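Local structure of nicotinate-nucleotide pyrophosphorylase (Ehrlichia chaffeensis, 3L0G) at residues S131-F136 with G279-S284; Q124-I129 with K162-I167; S193-I198 with L224-D229; S149-T154 with D175-G180. The protein probably catalyses the decarboxylating transfer of a phosphoribosyl group to quinolinate, yielding nicotinate mononucleotide for NAD+ biosynthesis. One frame throughout, in Å; residues are numbered along the deposited sequence. Where two conformers were deposited one is given.

Interaction 1: S131-F136 with G279-S284; sequences SITRQF and GCITNS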
# COMPACT_ATOMS: atom_id res chain seq x y z
N SER C 131 14.66 6.92 21.12
CA SER C 131 15.73 7.23 22.06
C SER C 131 16.13 8.71 22.05
O SER C 131 16.32 9.30 23.12
CB SER C 131 16.94 6.34 21.79
OG SER C 131 16.57 4.96 21.77
N ILE C 132 16.25 9.35 20.88
CA ILE C 132 16.61 10.79 20.90
C ILE C 132 15.45 11.62 21.54
O ILE C 132 15.68 12.55 22.31
CB ILE C 132 17.07 11.33 19.51
CG1 ILE C 132 17.70 12.72 19.65
CG2 ILE C 132 15.92 11.40 18.53
CD1 ILE C 132 18.85 12.79 20.69
N THR C 133 14.22 11.24 21.23
CA THR C 133 13.05 11.91 21.81
C THR C 133 13.10 11.82 23.33
O THR C 133 12.97 12.83 24.04
CB THR C 133 11.72 11.29 21.26
OG1 THR C 133 11.67 11.50 19.84
CG2 THR C 133 10.49 11.93 21.89
N ARG C 134 13.31 10.61 23.83
CA ARG C 134 13.35 10.38 25.26
C ARG C 134 14.41 11.27 25.90
O ARG C 134 14.19 11.88 26.96
CB ARG C 134 13.58 8.90 25.55
CG ARG C 134 13.73 8.50 27.02
CD ARG C 134 12.73 9.15 27.98
NE ARG C 134 11.32 8.89 27.67
CZ ARG C 134 10.31 9.23 28.48
NH1 ARG C 134 10.54 9.82 29.65
NH2 ARG C 134 9.04 8.97 28.15
N GLN C 135 15.54 11.41 25.23
CA GLN C 135 16.57 12.30 25.72
C GLN C 135 16.05 13.73 25.90
O GLN C 135 16.26 14.30 26.96
CB GLN C 135 17.79 12.27 24.79
CG GLN C 135 18.99 12.92 25.39
CD GLN C 135 20.26 12.81 24.49
OE1 GLN C 135 21.32 13.30 24.87
NE2 GLN C 135 20.15 12.15 23.35
N PHE C 136 15.36 14.29 24.88
CA PHE C 136 14.81 15.64 24.98
C PHE C 136 13.72 15.71 26.01
O PHE C 136 13.66 16.67 26.75
CB PHE C 136 14.27 16.17 23.62
CG PHE C 136 15.36 16.66 22.70
CD1 PHE C 136 15.77 17.99 22.74
CD2 PHE C 136 15.94 15.81 21.80
CE1 PHE C 136 16.75 18.44 21.91
CE2 PHE C 136 16.94 16.25 20.97
CZ PHE C 136 17.36 17.57 21.02
N GLY C 279 12.61 19.27 14.64
CA GLY C 279 12.75 18.59 13.34
C GLY C 279 13.79 17.48 13.42
O GLY C 279 13.58 16.41 12.86
N CYS C 280 14.86 17.71 14.16
CA CYS C 280 16.00 16.81 14.19
C CYS C 280 15.80 15.54 15.08
O CYS C 280 16.72 14.78 15.28
CB CYS C 280 17.26 17.61 14.57
SG CYS C 280 17.82 18.88 13.30
N ILE C 281 14.59 15.33 15.64
CA ILE C 281 14.29 14.02 16.27
C ILE C 281 13.69 12.98 15.29
O ILE C 281 13.61 11.80 15.63
CB ILE C 281 13.44 14.10 17.54
CG1 ILE C 281 12.08 14.79 17.30
CG2 ILE C 281 14.22 14.83 18.63
CD1 ILE C 281 11.16 14.80 18.54
N THR C 282 13.31 13.41 14.09
CA THR C 282 12.79 12.50 13.03
C THR C 282 13.63 12.61 11.72
O THR C 282 13.33 11.97 10.74
CB THR C 282 11.31 12.76 12.72
OG1 THR C 282 11.12 14.13 12.26
CG2 THR C 282 10.45 12.55 13.94
N ASN C 283 14.65 13.45 11.73
CA ASN C 283 15.67 13.42 10.71
C ASN C 283 17.00 13.77 11.40
O ASN C 283 17.00 14.29 12.54
CB ASN C 283 15.30 14.35 9.53
CG ASN C 283 15.38 15.79 9.88
OD1 ASN C 283 16.48 16.32 10.07
ND2 ASN C 283 14.22 16.46 10.00
N SER C 284 18.12 13.42 10.81
CA SER C 284 19.43 13.77 11.39
C SER C 284 19.67 13.23 12.82
O SER C 284 20.29 13.89 13.63
CB SER C 284 19.59 15.31 11.43
OG SER C 284 19.37 15.88 10.15

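Interaction 2: Q124-I129 with K162-I167; sequences QHASGI and KYSVCI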
# COMPACT_ATOMS: atom_id res chain seq x y z
N GLN C 124 16.20 -0.37 14.22
CA GLN C 124 17.29 0.57 14.42
C GLN C 124 16.84 2.03 14.14
O GLN C 124 17.24 2.95 14.85
CB GLN C 124 18.49 0.20 13.52
CG GLN C 124 19.20 -1.10 13.88
CD GLN C 124 20.46 -1.31 13.02
OE1 GLN C 124 21.56 -0.97 13.42
NE2 GLN C 124 20.29 -1.81 11.84
N HIS C 125 16.04 2.24 13.09
CA HIS C 125 15.47 3.55 12.79
C HIS C 125 14.47 3.97 13.88
O HIS C 125 14.62 5.06 14.51
CB HIS C 125 14.75 3.46 11.46
CG HIS C 125 14.08 4.73 11.01
ND1 HIS C 125 14.61 5.53 10.03
CD2 HIS C 125 12.89 5.28 11.35
CE1 HIS C 125 13.78 6.54 9.80
NE2 HIS C 125 12.74 6.42 10.60
N ALA C 126 13.47 3.12 14.13
CA ALA C 126 12.42 3.44 15.09
C ALA C 126 13.03 3.67 16.47
O ALA C 126 12.65 4.61 17.15
CB ALA C 126 11.31 2.36 15.14
N SER C 127 13.97 2.82 16.89
CA SER C 127 14.58 2.96 18.21
C SER C 127 15.47 4.22 18.29
O SER C 127 15.58 4.85 19.36
CB SER C 127 15.35 1.69 18.62
OG SER C 127 14.44 0.63 18.93
N GLY C 128 16.11 4.59 17.18
CA GLY C 128 16.88 5.84 17.15
C GLY C 128 16.01 7.05 17.42
O GLY C 128 16.35 7.92 18.21
N ILE C 129 14.85 7.10 16.79
CA ILE C 129 13.90 8.21 17.05
C ILE C 129 13.35 8.19 18.49
O ILE C 129 13.36 9.20 19.18
CB ILE C 129 12.79 8.19 16.03
CG1 ILE C 129 13.38 8.48 14.64
CG2 ILE C 129 11.69 9.22 16.39
CD1 ILE C 129 12.39 8.27 13.45
N LYS C 162 6.42 9.58 13.55
CA LYS C 162 5.59 10.20 14.57
C LYS C 162 5.23 9.20 15.67
O LYS C 162 5.22 9.57 16.81
CB LYS C 162 4.34 10.87 13.99
CG LYS C 162 4.65 12.23 13.34
CD LYS C 162 3.46 12.80 12.67
CE LYS C 162 3.69 14.25 12.25
NZ LYS C 162 3.74 15.12 13.43
N TYR C 163 4.96 7.94 15.32
CA TYR C 163 4.74 6.89 16.32
C TYR C 163 5.95 6.72 17.27
O TYR C 163 5.80 6.51 18.48
CB TYR C 163 4.48 5.56 15.59
CG TYR C 163 4.55 4.32 16.48
CD1 TYR C 163 3.48 3.95 17.30
CD2 TYR C 163 5.66 3.51 16.48
CE1 TYR C 163 3.56 2.81 18.12
CE2 TYR C 163 5.73 2.36 17.30
CZ TYR C 163 4.69 2.02 18.11
OH TYR C 163 4.81 0.89 18.91
N SER C 164 7.15 6.80 16.71
CA SER C 164 8.36 6.53 17.48
C SER C 164 8.66 7.71 18.43
O SER C 164 9.16 7.51 19.57
CB SER C 164 9.53 6.25 16.54
OG SER C 164 9.31 5.16 15.66
N VAL C 165 8.34 8.93 17.99
CA VAL C 165 8.38 10.11 18.88
C VAL C 165 7.42 9.95 20.08
O VAL C 165 7.80 10.20 21.21
CB VAL C 165 8.08 11.42 18.12
CG1 VAL C 165 7.82 12.58 19.12
CG2 VAL C 165 9.25 11.75 17.17
N CYS C 166 6.19 9.48 19.84
CA CYS C 166 5.27 9.15 20.92
C CYS C 166 5.78 8.02 21.82
O CYS C 166 5.71 8.14 23.03
CB CYS C 166 3.84 8.90 20.38
SG CYS C 166 3.13 10.47 19.59
N ILE C 167 6.34 6.96 21.25
CA ILE C 167 6.97 5.92 22.07
C ILE C 167 8.01 6.52 23.00
O ILE C 167 8.10 6.09 24.15
CB ILE C 167 7.60 4.75 21.24
CG1 ILE C 167 6.50 4.01 20.48
CG2 ILE C 167 8.37 3.75 22.16
CD1 ILE C 167 5.28 3.56 21.36

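Interaction 3: S193-I198 with L224-D229; sequences SITLAI and LSNNVD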
# COMPACT_ATOMS: atom_id res chain seq x y z
N SER C 193 -0.90 38.98 4.32
CA SER C 193 -1.00 39.36 5.73
C SER C 193 -1.56 38.27 6.63
O SER C 193 -2.33 37.40 6.20
CB SER C 193 -1.83 40.65 5.88
OG SER C 193 -3.21 40.40 6.05
N ILE C 194 -1.14 38.30 7.90
CA ILE C 194 -1.64 37.38 8.91
C ILE C 194 -3.17 37.57 9.13
O ILE C 194 -3.94 36.60 9.17
CB ILE C 194 -0.88 37.59 10.24
CG1 ILE C 194 0.56 37.04 10.14
CG2 ILE C 194 -1.65 36.94 11.41
CD1 ILE C 194 1.41 37.29 11.39
N THR C 195 -3.61 38.82 9.26
CA THR C 195 -5.03 39.10 9.48
C THR C 195 -5.87 38.56 8.33
O THR C 195 -6.89 37.92 8.58
CB THR C 195 -5.30 40.60 9.71
OG1 THR C 195 -4.65 41.00 10.91
CG2 THR C 195 -6.87 40.91 9.81
N LEU C 196 -5.45 38.75 7.09
CA LEU C 196 -6.25 38.25 5.95
C LEU C 196 -6.26 36.73 5.87
O LEU C 196 -7.30 36.12 5.59
CB LEU C 196 -5.79 38.86 4.63
CG LEU C 196 -6.60 38.46 3.39
CD1 LEU C 196 -7.99 39.13 3.37
CD2 LEU C 196 -5.80 38.86 2.16
N ALA C 197 -5.13 36.09 6.14
CA ALA C 197 -5.08 34.62 6.19
C ALA C 197 -6.07 34.04 7.21
O ALA C 197 -6.86 33.12 6.89
CB ALA C 197 -3.62 34.12 6.49
N ILE C 198 -6.05 34.57 8.44
CA ILE C 198 -6.91 34.04 9.49
C ILE C 198 -8.38 34.30 9.13
O ILE C 198 -9.24 33.41 9.28
CB ILE C 198 -6.60 34.66 10.88
CG1 ILE C 198 -5.20 34.25 11.37
CG2 ILE C 198 -7.66 34.21 11.91
CD1 ILE C 198 -4.61 35.15 12.46
N LEU C 224 -2.10 37.32 18.05
CA LEU C 224 -2.82 37.47 19.31
C LEU C 224 -4.06 38.34 19.14
O LEU C 224 -5.11 38.03 19.69
CB LEU C 224 -1.93 38.12 20.37
CG LEU C 224 -1.11 37.27 21.34
CD1 LEU C 224 -0.41 38.25 22.31
CD2 LEU C 224 -1.94 36.22 22.13
N SER C 225 -3.93 39.41 18.37
CA SER C 225 -5.05 40.33 18.12
C SER C 225 -6.19 39.62 17.44
O SER C 225 -7.37 39.96 17.65
CB SER C 225 -4.61 41.51 17.26
OG SER C 225 -3.71 42.32 18.01
N ASN C 226 -5.82 38.63 16.61
CA ASN C 226 -6.79 37.80 15.89
C ASN C 226 -7.29 36.60 16.71
O ASN C 226 -8.03 35.78 16.19
CB ASN C 226 -6.21 37.32 14.56
CG ASN C 226 -6.19 38.40 13.52
OD1 ASN C 226 -5.35 39.29 13.55
ND2 ASN C 226 -7.13 38.34 12.61
N ASN C 227 -6.91 36.51 17.99
CA ASN C 227 -7.37 35.47 18.89
C ASN C 227 -7.08 34.03 18.43
O ASN C 227 -7.95 33.17 18.56
CB ASN C 227 -8.88 35.66 19.18
CG ASN C 227 -9.19 36.99 19.81
OD1 ASN C 227 -8.54 37.42 20.75
ND2 ASN C 227 -10.21 37.67 19.29
N VAL C 228 -5.88 33.76 17.90
CA VAL C 228 -5.53 32.40 17.49
C VAL C 228 -5.41 31.48 18.70
O VAL C 228 -5.26 31.92 19.82
CB VAL C 228 -4.23 32.34 16.65
CG1 VAL C 228 -4.44 33.03 15.34
CG2 VAL C 228 -3.06 32.93 17.39
N ASP C 229 -5.49 30.18 18.45
CA ASP C 229 -5.46 29.23 19.56
C ASP C 229 -4.02 28.89 19.90
O ASP C 229 -3.71 28.57 21.05
CB ASP C 229 -6.26 27.97 19.17
CG ASP C 229 -7.72 28.30 18.87
OD1 ASP C 229 -8.47 28.51 19.85
OD2 ASP C 229 -8.10 28.35 17.69

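Interaction 4: S149-T154 with D175-G180; sequences STRKTT and DNLCDG. With FMT (formic acid), chain J.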
# COMPACT_ATOMS: atom_id res chain seq x y z
N SER C 149 6.75 16.28 17.57
CA SER C 149 7.31 15.98 16.27
C SER C 149 6.84 17.08 15.33
O SER C 149 6.01 17.93 15.70
CB SER C 149 6.87 14.61 15.77
OG SER C 149 5.44 14.51 15.71
N THR C 150 7.43 17.06 14.14
CA THR C 150 7.10 17.92 13.02
C THR C 150 6.75 17.05 11.80
O THR C 150 6.59 15.85 11.93
CB THR C 150 8.31 18.76 12.63
OG1 THR C 150 9.36 17.89 12.17
CG2 THR C 150 8.83 19.61 13.84
N ARG C 151 6.64 17.69 10.61
CA ARG C 151 6.47 17.02 9.36
C ARG C 151 7.80 16.82 8.59
O ARG C 151 7.80 16.32 7.45
CB ARG C 151 5.41 17.73 8.49
CG ARG C 151 3.95 17.43 9.00
CD ARG C 151 2.88 18.33 8.41
NE ARG C 151 2.96 18.39 6.96
CZ ARG C 151 3.44 19.42 6.25
NH1 ARG C 151 3.53 19.33 4.94
NH2 ARG C 151 3.82 20.55 6.83
N LYS C 152 8.92 17.14 9.24
CA LYS C 152 10.23 16.89 8.68
C LYS C 152 10.63 15.49 9.07
O LYS C 152 11.60 15.24 9.81
CB LYS C 152 11.23 17.91 9.19
CG LYS C 152 10.92 19.33 8.78
CD LYS C 152 11.76 20.31 9.57
CE LYS C 152 11.82 21.66 8.89
NZ LYS C 152 11.88 22.74 9.88
N THR C 153 9.84 14.56 8.53
CA THR C 153 10.04 13.15 8.74
C THR C 153 10.72 12.52 7.51
O THR C 153 10.90 13.15 6.46
CB THR C 153 8.65 12.53 9.03
OG1 THR C 153 7.72 12.99 8.04
CG2 THR C 153 8.12 13.00 10.41
N THR C 154 11.10 11.25 7.65
CA THR C 154 11.70 10.47 6.58
C THR C 154 10.58 10.15 5.57
O THR C 154 9.51 9.68 5.96
CB THR C 154 12.29 9.17 7.15
OG1 THR C 154 13.05 9.47 8.34
CG2 THR C 154 13.18 8.44 6.13
N ASP C 175 -0.93 14.78 12.05
CA ASP C 175 -0.28 13.73 11.29
C ASP C 175 0.19 14.25 9.95
O ASP C 175 1.24 13.86 9.47
CB ASP C 175 -1.20 12.54 11.09
CG ASP C 175 -1.41 11.72 12.37
OD1 ASP C 175 -0.67 11.86 13.34
OD2 ASP C 175 -2.33 10.91 12.37
N ASN C 176 -0.56 15.14 9.34
CA ASN C 176 -0.25 15.61 8.00
C ASN C 176 -1.08 16.83 7.66
O ASN C 176 -1.60 17.45 8.55
CB ASN C 176 -0.45 14.47 7.00
CG ASN C 176 -1.87 14.00 6.92
OD1 ASN C 176 -2.82 14.67 7.40
ND2 ASN C 176 -2.06 12.87 6.24
N LEU C 177 -1.19 17.20 6.40
CA LEU C 177 -1.85 18.45 6.02
C LEU C 177 -3.38 18.42 6.09
O LEU C 177 -4.01 19.47 5.97
CB LEU C 177 -1.41 18.87 4.62
CG LEU C 177 0.05 19.31 4.54
CD1 LEU C 177 0.43 19.61 3.12
CD2 LEU C 177 0.30 20.50 5.48
N CYS C 178 -3.96 17.23 6.24
CA CYS C 178 -5.40 17.06 6.34
C CYS C 178 -6.00 17.25 7.73
O CYS C 178 -7.18 17.59 7.81
CB CYS C 178 -5.82 15.65 5.87
SG CYS C 178 -5.01 15.07 4.38
N ASP C 179 -5.26 17.01 8.81
CA ASP C 179 -5.93 16.90 10.13
C ASP C 179 -5.58 17.97 11.16
O ASP C 179 -5.78 17.77 12.36
CB ASP C 179 -5.71 15.52 10.75
CG ASP C 179 -4.26 15.22 10.97
OD1 ASP C 179 -3.88 14.53 11.97
OD2 ASP C 179 -3.47 15.69 10.12
N GLY C 180 -5.07 19.10 10.69
CA GLY C 180 -5.00 20.29 11.50
C GLY C 180 -4.58 21.49 10.68
O GLY C 180 -3.93 21.35 9.65
C FMT J . 3.75 20.55 10.87
O1 FMT J . 2.74 20.01 11.36
O2 FMT J . 3.73 21.15 9.79

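Interaction 1: S131-F136 with G279-S284
Ile281 packs against the side of helix 116-139, among Ile132, Thr133 and Phe136, and its two branches diverge: CG2 to Phe136 and Ile132, CD1 to Thr133. Its CG1 sits between the backbone N and the carbonyl carbon (chi1 58°), while CG2 swings beside the N. From there CG2 of Ile281 approaches the Phe136 ring obliquely, 3.7 Å from CD2 of Phe136. The extended CG1 arm carries CD1 of Ile281 to within 3.6 Å of OG1 of Thr133, the two side chains crossing at about a right angle. The threonine oxygen lies against a methyl but has a polar partner, Ile129 O, one turn back in the helix. The contact thus packs the helix that leads into strand 146-148, the first in sequence of the parallel sheet of the α/β-barrel domain, against the loop that leaves its last, 275-277; the two strands are neighbours. Ile132 turns CG1 away from its backbone N (chi1 -168°), in the plane of the Phe136 ring at its edge. CG2 of Ile132 rests against Ile281, 3.8 Å from CB and 3.7 Å from the carbonyl O of Ile281. Branched aliphatic chains suit this buried face, and Cys280, disulfide-bonded to Cys259, tethers the loop alongside.

Interaction 2: Q124-I129 with K162-I167
Neither the His125 ring nor the Tyr163 ring enters the line where Ala126 and Ile129 meet Ser164 and Val165. One face of the Tyr163 ring carries CG1 of Ile167 from the next turn of its own helix, 3.6 Å above the plane and offset toward the rim; Phe26 makes an edge-to-face contact with the same ring. His125 pairs edge-to-face with Phe285, and its NE2 is hydrogen-bonded to Asp161. The two helices come together through small or branched side chains. Ser164 points at the other helix, its OG beside its own backbone N (chi1 -58°) and 3.5 Å from CB of Ala126. That buried hydroxyl is satisfied by Leu160 O of its own helix while it rests on the alanine methyl. CB of Ser164 also lies 3.6 Å from the carbonyl O of Ala126. Ile129 uses its CG2 branch, which reaches CB of Ser164 at 3.7 Å and CG2 of Val165 at 3.6 Å, the isoleucine and valine crossing obliquely. Alanine and serine at the nearest point let the axes of the two short segments approach to 8.4 Å, with a crossing angle of -49°. This is close helix-helix packing through small residues, here joining the long helix 116-139 to helix 158-167, which follows the first strand of the parallel sheet in the quinolinate phosphoribosyltransferase barrel.

Interaction 3: S193-I198 with L224-D229
Thr195, in the first turn of helix 194-204, faces Asn226, the first residue to leave helical geometry after helix 217-225, with their CA atoms 6.8 Å apart. The chain then turns through Asn227, whose phi is positive, and this reversal brings Val228 back toward the first helix. Asn226 sets CG beside its backbone N (chi1 -76°), which directs the amide at Thr195, the two side chains crossing at about a right angle. The hydroxyl of Thr195 has its hydrogen bond with Glu222 of helix 217-225, while the threonine side chain as a whole lies against the Asn226 amide. Deeper in, Ile198 does the apolar work with a single atom: its CD1 lies 3.4 Å from CB of Asn226, a snug fit, and 3.6 Å from CG1 of Val228. An isoleucine suits this place because its long CG1-CD1 arm reaches both Asn226 and Val228, while Ile210 of the intervening strand packs against both Ile198 and Val228. Ser193 is the N-cap of helix 194-204, its OG accepting from the N of Leu196 at 3.0 Å; Arg202, farther along that helix, bonds the carbonyl O of Asn226. The start of helix 194-204 thus packs on the turn after helix 217-225, beside strand 210-214, and that turn leads into strand 230-234, as in an α/β barrel.

Interaction 4: S149-T154 with D175-G180
Arg151 and Leu177 meet between two loops of the α/β-barrel domain, one following strand 146-148 and the other preceding strand 181-183, beside a bound formate that probably came from the crystallisation liquor. The arginine starts with CB about 4.0 Å from the formate carbon, and CG runs along the same molecule. CD lies 3.3 Å from formate O2 and has the CA of Asn176 at 4.2 Å. There the chain bends (chi3 50°), which turns the guanidinium toward Leu177. NE and CZ both lie against CD2 of Leu177, which sits over the centre of one face, 3.4 Å from CZ of Arg151; a leucine methyl can lie on this flat group without competing for its N-H bonds. At the tip, NH1 has CG of Leu177 at 3.5 Å and forms a salt bridge with Asp37 of a second subunit. NH2 gives formate O2 a nearly straight bond at the guanidinium edge (3.0 Å, 171°). Arg174 NE and Lys184 NZ also hydrogen-bond the formate, so three basic side chains share it, consistent with a site for a carboxylate of quinolinate. In the facing loop, Asn176 bonds Glu36 O of the second subunit through ND2, while its OD1 accepts from Cys178 N, an Asx turn. The Asp179 carboxylate receives two backbone N-H groups on its syn lone pairs: Asn176 N to OD2 and, at 3.0 Å and 170°, Asp175 N to OD1.

How the interactions relate
Interactions 1 and 2 lie side by side, their centres 8 Å apart, and share helix 116-139; CG2 of Val165 approaches CD1 of Ile281 at 3.8 Å, so the two contacts form one continuous core. Interaction 4 stands about 15 Å from each, centre to centre, and is linked to both by polar contacts: OG1 of Thr282 and the O of Lys152 lie 2.7 Å apart, and NZ of Lys162 and OG of Ser149 2.9 Å apart, both probable hydrogen bonds. These bonds join the core to the loop that carries Arg151, which meets the formate and the second subunit. Interaction 3 lies apart, its nearest atoms about 10 Å from interaction 4, farther round the barrel.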